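PDB 2EUI: probable acetyltransferase from Pseudomonas aeruginosa PAO1, which probably transfers an acyl group to a substrate that has not been identified. Local coordinates for residues P16-Y21 / L81-V86. Numbering follows the deposited sequence.
Sequences PLFVKY and LNDIYV
In this GNAT fold, the first helix packs across one face of the central sheet through an aromatic pair, Tyr-21 and Tyr-85. The CA of Tyr-21 sits over the centre of the Tyr-85 ring, a CH-pi contact of 3.9 Å to the centroid. The two side chains then run past each other in opposite directions. The Tyr-21 ring turns its edge to the Tyr-85 face in an offset edge-to-face pair, with planes at 63°. Its CD1 lies 3.6 Å from Tyr-85 CB. CG of Tyr-21 is anti to its backbone N (chi1 163°), which carries the ring along the strand towards Asp-83. There the phenol OH gives a weak hydrogen bond to Asp-83 OD1, 2.6 Å away. The carboxylate is turned strongly out of the ring plane.

Segment 16-21, on helix 11-24, crosses segment 81-86, on strand 76-86, at 101°, with the axes 9.0 Å apart at closest. Ile-84 and Val-86 point to the other face of the sheet, where helix 92-109 packs. A classic beta bulge places Asn-82 and Asp-83 together opposite Gln-65 of strand 60-71. At the far end of the Tyr-85 ring, Leu-17 CD1 meets the edge at CE2, in the ring plane, at 3.9 Å. Lys-20 CB lies 3.8 Å from Tyr-85 OH, while its bent chain leads the amine away. The Phe-18 ring places its edge near Asp-83 OD2, and the Phe-18 side chain also packs on Phe-37 and Leu-38 of helix 31-44. Ser-72 OG of the second subunit hydrogen-bonds to Asp-83 OD2 and Asn-82 OD1.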
ATOM      1  N   PRO A  16       7.803  -5.110  21.902  1.00 23.99           N
ATOM      2  CA  PRO A  16       8.461  -3.976  22.552  1.00 24.63           C
ATOM      3  C   PRO A  16       9.298  -3.109  21.609  1.00 24.04           C
ATOM      4  O   PRO A  16       9.347  -1.880  21.756  1.00 22.48           O
ATOM      5  CB  PRO A  16       9.282  -4.641  23.658  1.00 23.44           C
ATOM      6  CG  PRO A  16       9.563  -5.996  23.098  1.00 25.55           C
ATOM      7  CD  PRO A  16       8.249  -6.385  22.488  1.00 25.06           C
ATOM      8  N   LEU A  17       9.951  -3.737  20.638  1.00 24.38           N
ATOM      9  CA  LEU A  17      10.765  -2.971  19.698  1.00 24.56           C
ATOM     10  C   LEU A  17       9.894  -2.196  18.715  1.00 23.62           C
ATOM     11  O   LEU A  17      10.312  -1.165  18.193  1.00 23.29           O
ATOM     12  CB  LEU A  17      11.713  -3.879  18.917  1.00 24.44           C
ATOM     13  CG  LEU A  17      12.756  -3.038  18.176  1.00 25.37           C
ATOM     14  CD1 LEU A  17      13.559  -2.236  19.202  1.00 25.35           C
ATOM     15  CD2 LEU A  17      13.669  -3.931  17.350  1.00 26.41           C
ATOM     16  N   PHE A  18       8.688  -2.702  18.468  1.00 22.71           N
ATOM     17  CA  PHE A  18       7.753  -2.045  17.562  1.00 24.55           C
ATOM     18  C   PHE A  18       7.277  -0.732  18.187  1.00 25.54           C
ATOM     19  O   PHE A  18       7.012   0.259  17.491  1.00 25.53           O
ATOM     20  CB  PHE A  18       6.556  -2.954  17.306  1.00 23.22           C
ATOM     21  CG  PHE A  18       5.594  -2.425  16.288  1.00 20.86           C
ATOM     22  CD1 PHE A  18       5.997  -2.206  14.979  1.00 19.73           C
ATOM     23  CD2 PHE A  18       4.267  -2.188  16.627  1.00 21.60           C
ATOM     24  CE1 PHE A  18       5.088  -1.761  14.020  1.00 19.98           C
ATOM     25  CE2 PHE A  18       3.348  -1.742  15.668  1.00 21.62           C
ATOM     26  CZ  PHE A  18       3.759  -1.528  14.365  1.00 20.12           C
ATOM     27  N   VAL A  19       7.169  -0.744  19.508  1.00 24.67           N
ATOM     28  CA  VAL A  19       6.743   0.418  20.261  1.00 25.34           C
ATOM     29  C   VAL A  19       7.808   1.511  20.170  1.00 26.10           C
ATOM     30  O   VAL A  19       7.509   2.656  19.835  1.00 25.72           O
ATOM     31  CB  VAL A  19       6.501   0.025  21.737  1.00 25.94           C
ATOM     32  CG1 VAL A  19       6.284   1.277  22.593  1.00 24.48           C
ATOM     33  CG2 VAL A  19       5.298  -0.923  21.820  1.00 24.49           C
ATOM     34  N   LYS A  20       9.052   1.135  20.462  1.00 26.89           N
ATOM     35  CA  LYS A  20      10.194   2.048  20.416  1.00 26.57           C
ATOM     36  C   LYS A  20      10.170   2.828  19.114  1.00 25.90           C
ATOM     37  O   LYS A  20      10.359   4.051  19.093  1.00 26.01           O
ATOM     38  CB  LYS A  20      11.500   1.257  20.484  1.00 27.49           C
ATOM     39  CG  LYS A  20      11.676   0.403  21.719  1.00 26.75           C
ATOM     40  CD  LYS A  20      12.362   1.172  22.814  1.00 26.46           C
ATOM     41  CE  LYS A  20      12.567   0.285  24.011  1.00 26.45           C
ATOM     42  NZ  LYS A  20      12.996  -1.064  23.559  1.00 26.05           N
ATOM     43  N   TYR A  21       9.957   2.091  18.028  1.00 26.76           N
ATOM     44  CA  TYR A  21       9.880   2.639  16.672  1.00 26.79           C
ATOM     45  C   TYR A  21       8.804   3.724  16.537  1.00 26.30           C
ATOM     46  O   TYR A  21       9.072   4.827  16.061  1.00 25.54           O
ATOM     47  CB  TYR A  21       9.590   1.500  15.693  1.00 25.94           C
ATOM     48  CG  TYR A  21       9.088   1.947  14.341  1.00 27.74           C
ATOM     49  CD1 TYR A  21       9.925   2.611  13.450  1.00 28.45           C
ATOM     50  CD2 TYR A  21       7.773   1.708  13.954  1.00 27.28           C
ATOM     51  CE1 TYR A  21       9.468   3.024  12.210  1.00 29.19           C
ATOM     52  CE2 TYR A  21       7.308   2.118  12.722  1.00 28.88           C
ATOM     53  CZ  TYR A  21       8.160   2.775  11.849  1.00 30.18           C
ATOM     54  OH  TYR A  21       7.710   3.178  10.609  1.00 30.71           O
ATOM     55  N   LEU A  81       7.130  -0.397   1.430  1.00 26.12           N
ATOM     56  CA  LEU A  81       8.056  -0.471   2.546  1.00 26.61           C
ATOM     57  C   LEU A  81       7.622   0.585   3.545  1.00 28.18           C
ATOM     58  O   LEU A  81       7.875   1.770   3.350  1.00 29.52           O
ATOM     59  CB  LEU A  81       9.472  -0.185   2.056  1.00 27.07           C
ATOM     60  CG  LEU A  81      10.641  -0.254   3.038  1.00 26.14           C
ATOM     61  CD1 LEU A  81      10.717  -1.637   3.698  1.00 26.08           C
ATOM     62  CD2 LEU A  81      11.920   0.048   2.269  1.00 25.30           C
ATOM     63  N   ASN A  82       6.959   0.164   4.612  1.00 28.66           N
ATOM     64  CA  ASN A  82       6.489   1.115   5.612  1.00 29.59           C
ATOM     65  C   ASN A  82       7.471   1.384   6.743  1.00 28.09           C
ATOM     66  O   ASN A  82       7.756   2.545   7.041  1.00 27.41           O
ATOM     67  CB  ASN A  82       5.167   0.639   6.229  1.00 31.71           C
ATOM     68  CG  ASN A  82       4.693   1.539   7.364  1.00 32.97           C
ATOM     69  OD1 ASN A  82       3.834   1.160   8.162  1.00 33.39           O
ATOM     70  ND2 ASN A  82       5.251   2.743   7.435  1.00 34.37           N
ATOM     71  N   ASP A  83       7.969   0.311   7.365  1.00 27.84           N
ATOM     72  CA  ASP A  83       8.876   0.424   8.508  1.00 27.41           C
ATOM     73  C   ASP A  83      10.257  -0.197   8.369  1.00 27.07           C
ATOM     74  O   ASP A  83      10.448  -1.246   7.753  1.00 28.51           O
ATOM     75  CB  ASP A  83       8.255  -0.198   9.766  1.00 26.84           C
ATOM     76  CG  ASP A  83       6.755  -0.050   9.823  1.00 27.12           C
ATOM     77  OD1 ASP A  83       6.271   1.103   9.896  1.00 25.87           O
ATOM     78  OD2 ASP A  83       6.063  -1.098   9.802  1.00 25.72           O
ATOM     79  N   ILE A  84      11.213   0.470   8.994  1.00 26.18           N
ATOM     80  CA  ILE A  84      12.594   0.035   9.042  1.00 25.00           C
ATOM     81  C   ILE A  84      13.053   0.665  10.357  1.00 23.35           C
ATOM     82  O   ILE A  84      12.736   1.815  10.641  1.00 22.97           O
ATOM     83  CB  ILE A  84      13.410   0.539   7.798  1.00 23.51           C
ATOM     84  CG1 ILE A  84      14.879   0.161   7.953  1.00 23.70           C
ATOM     85  CG2 ILE A  84      13.267   2.039   7.614  1.00 23.74           C
ATOM     86  CD1 ILE A  84      15.143  -1.319   7.877  1.00 24.50           C
ATOM     87  N   TYR A  85      13.748  -0.092  11.192  1.00 22.90           N
ATOM     88  CA  TYR A  85      14.179   0.466  12.471  1.00 23.18           C
ATOM     89  C   TYR A  85      15.202  -0.358  13.229  1.00 22.92           C
ATOM     90  O   TYR A  85      15.117  -1.586  13.303  1.00 23.11           O
ATOM     91  CB  TYR A  85      12.967   0.680  13.374  1.00 22.59           C
ATOM     92  CG  TYR A  85      13.294   1.292  14.717  1.00 23.19           C
ATOM     93  CD1 TYR A  85      13.521   2.664  14.841  1.00 23.46           C
ATOM     94  CD2 TYR A  85      13.362   0.506  15.867  1.00 22.49           C
ATOM     95  CE1 TYR A  85      13.804   3.237  16.080  1.00 23.91           C
ATOM     96  CE2 TYR A  85      13.645   1.071  17.108  1.00 22.43           C
ATOM     97  CZ  TYR A  85      13.863   2.432  17.206  1.00 23.07           C
ATOM     98  OH  TYR A  85      14.153   2.998  18.419  1.00 23.97           O
ATOM     99  N   VAL A  86      16.164   0.341  13.810  1.00 24.33           N
ATOM    100  CA  VAL A  86      17.208  -0.311  14.587  1.00 27.35           C
ATOM    101  C   VAL A  86      17.142   0.190  16.024  1.00 26.53           C
ATOM    102  O   VAL A  86      16.747   1.319  16.268  1.00 27.46           O
ATOM    103  CB  VAL A  86      18.605  -0.002  14.012  1.00 26.31           C
ATOM    104  CG1 VAL A  86      19.658  -0.765  14.791  1.00 26.94           C
ATOM    105  CG2 VAL A  86      18.658  -0.373  12.533  1.00 26.32           C
TER